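PDB 5VH2: cadherin-23 from Mus musculus, which binds calcium between its extracellular cadherin repeats and probably mediates cell adhesion in the mechanotransduction that underlies hearing. Local coordinates for residues 6-11 with 83-88. The protein carries 1 engineered substitution. Residues are numbered along the deposited sequence; the frame is centred on the assembly and turned at random.
Sequences PVFTQQ and VSATDG. With CA (calcium ion), chain E.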
loop_
_atom_site.group_PDB
_atom_site.type_symbol
_atom_site.label_atom_id
_atom_site.label_comp_id
_atom_site.label_asym_id
_atom_site.label_seq_id
_atom_site.Cartn_x
_atom_site.Cartn_y
_atom_site.Cartn_z
ATOM N N PRO A 6 -24.020 26.857 -16.771
ATOM C CA PRO A 6 -24.185 25.869 -15.705
ATOM C C PRO A 6 -23.410 26.239 -14.455
ATOM O O PRO A 6 -22.280 26.718 -14.540
ATOM C CB PRO A 6 -23.613 24.564 -16.302
ATOM C CG PRO A 6 -23.551 24.809 -17.764
ATOM C CD PRO A 6 -23.250 26.290 -17.893
ATOM N N VAL A 7 -24.037 26.007 -13.314
ATOM C CA VAL A 7 -23.392 26.188 -12.029
ATOM C C VAL A 7 -23.464 24.840 -11.308
ATOM O O VAL A 7 -24.563 24.287 -11.146
ATOM C CB VAL A 7 -24.139 27.237 -11.200
ATOM C CG1 VAL A 7 -23.458 27.439 -9.858
ATOM C CG2 VAL A 7 -24.223 28.541 -11.978
ATOM N N PHE A 8 -22.298 24.301 -10.916
ATOM C CA PHE A 8 -22.236 23.111 -10.084
ATOM C C PHE A 8 -22.836 23.399 -8.717
ATOM O O PHE A 8 -22.889 24.539 -8.282
ATOM C CB PHE A 8 -20.790 22.606 -9.936
ATOM C CG PHE A 8 -20.275 21.894 -11.164
ATOM C CD1 PHE A 8 -20.486 20.535 -11.345
ATOM C CD2 PHE A 8 -19.590 22.590 -12.142
ATOM C CE1 PHE A 8 -19.999 19.884 -12.475
ATOM C CE2 PHE A 8 -19.096 21.947 -13.270
ATOM C CZ PHE A 8 -19.310 20.590 -13.442
ATOM N N THR A 9 -23.318 22.358 -8.036
ATOM C CA THR A 9 -23.842 22.534 -6.665
ATOM C C THR A 9 -22.755 22.759 -5.631
ATOM O O THR A 9 -23.064 23.133 -4.517
ATOM C CB THR A 9 -24.682 21.356 -6.194
ATOM O OG1 THR A 9 -23.864 20.186 -6.154
ATOM C CG2 THR A 9 -25.839 21.143 -7.117
ATOM N N GLN A 10 -21.501 22.477 -5.968
ATOM C CA GLN A 10 -20.365 22.775 -5.053
ATOM C C GLN A 10 -19.146 23.277 -5.844
ATOM O O GLN A 10 -18.926 22.809 -6.972
ATOM C CB GLN A 10 -19.976 21.537 -4.234
ATOM C CG GLN A 10 -20.978 21.154 -3.185
ATOM C CD GLN A 10 -20.528 19.984 -2.349
ATOM O OE1 GLN A 10 -20.959 18.847 -2.557
ATOM N NE2 GLN A 10 -19.739 20.284 -1.309
ATOM N N GLN A 11 -18.378 24.211 -5.265
ATOM C CA GLN A 11 -17.119 24.697 -5.850
ATOM C C GLN A 11 -16.006 23.628 -5.850
ATOM O O GLN A 11 -15.328 23.429 -6.860
ATOM C CB GLN A 11 -16.628 25.952 -5.118
ATOM C CG GLN A 11 -17.296 27.214 -5.623
ATOM C CD GLN A 11 -16.572 28.483 -5.209
ATOM O OE1 GLN A 11 -16.849 29.000 -4.152
ATOM N NE2 GLN A 11 -15.706 29.028 -6.068
ATOM N N VAL A 83 -13.175 19.843 -13.349
ATOM C CA VAL A 83 -14.330 19.382 -14.133
ATOM C C VAL A 83 -15.029 20.567 -14.795
ATOM O O VAL A 83 -15.158 21.638 -14.182
ATOM C CB VAL A 83 -15.311 18.617 -13.236
ATOM C CG1 VAL A 83 -16.529 18.157 -14.012
ATOM C CG2 VAL A 83 -14.639 17.397 -12.640
ATOM N N SER A 84 -15.492 20.373 -16.029
ATOM C CA SER A 84 -16.314 21.375 -16.710
ATOM C C SER A 84 -17.729 20.823 -16.991
ATOM O O SER A 84 -17.929 19.593 -17.179
ATOM C CB SER A 84 -15.649 21.821 -18.007
ATOM O OG SER A 84 -15.754 20.818 -19.013
ATOM N N ALA A 85 -18.708 21.731 -17.008
ATOM C CA ALA A 85 -20.029 21.417 -17.502
ATOM C C ALA A 85 -20.323 22.410 -18.592
ATOM O O ALA A 85 -20.317 23.610 -18.376
ATOM C CB ALA A 85 -21.047 21.532 -16.395
ATOM N N THR A 86 -20.612 21.900 -19.768
ATOM C CA THR A 86 -20.845 22.714 -20.941
ATOM C C THR A 86 -22.312 22.558 -21.325
ATOM O O THR A 86 -22.775 21.433 -21.469
ATOM C CB THR A 86 -19.953 22.182 -22.057
ATOM O OG1 THR A 86 -18.601 22.202 -21.615
ATOM C CG2 THR A 86 -20.058 23.002 -23.266
ATOM N N ASP A 87 -23.074 23.644 -21.451
ATOM C CA ASP A 87 -24.460 23.488 -21.942
ATOM C C ASP A 87 -24.512 23.085 -23.427
ATOM O O ASP A 87 -23.500 23.140 -24.129
ATOM C CB ASP A 87 -25.396 24.659 -21.588
ATOM C CG ASP A 87 -25.027 25.953 -22.244
ATOM O OD1 ASP A 87 -24.125 25.952 -23.096
ATOM O OD2 ASP A 87 -25.646 26.989 -21.849
ATOM N N GLY A 88 -25.672 22.579 -23.846
ATOM C CA GLY A 88 -25.792 21.736 -25.037
ATOM C C GLY A 88 -26.135 22.493 -26.290
ATOM O O GLY A 88 -26.319 21.898 -27.318
HETATM CA CA CA E . -27.320 27.917 -20.963
#
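Phe-8 and Pro-6 face Ala-85 across the core of a cadherin beta-sandwich, where the short edge strand 7-8 of one sheet lies over strand 78-87 of the other. No hydrogen bond joins the two segments; the sheets meet through apolar side chains. Phe-8 reaches inward from its CB with CG anti to the carbonyl carbon (chi1 -76°), which sends the ring across the interior. Contact begins beyond CB and CG, at the far carbons of the ring: Phe-8 CE1 comes within 4.2 Å of Val-83 CG1, and Phe-8 CE2 lies 3.7 Å from Ala-85 CB. At the tip, Phe-8 CZ meets two methyls, 3.6 Å from Ala-85 CB and 3.7 Å from Val-83 CG1, both oblique to the ring. The ring's edge points at the backbone, with Ser-84 C near its plane. Val-83 crosses Phe-8 at about a right angle, and Val-31, Ala-33 and Cys-97 add to the packing around the ring. A leucine in place of Phe-8 would probably fall short of Val-83 CG1 and Ala-85 CB and leave a gap between the sheets. Toward the calcium ion bound by Asp-87, the Pro-6 ring rests against the opposing strand: Pro-6 CB is 4.0 Å from Ala-85 CB, while CG sits 3.5 Å from Ala-85 O and also approaches Asp-87 N. Beside this apolar patch, Asp-87 binds the calcium ion together with Asp-35, Asp-37 and the carbonyl oxygens of Glu-4 and Gly-41. Asp-87 OD2, which also accepts a hydrogen bond from Asn-93 ND2, lies 2.1 Å from the calcium ion.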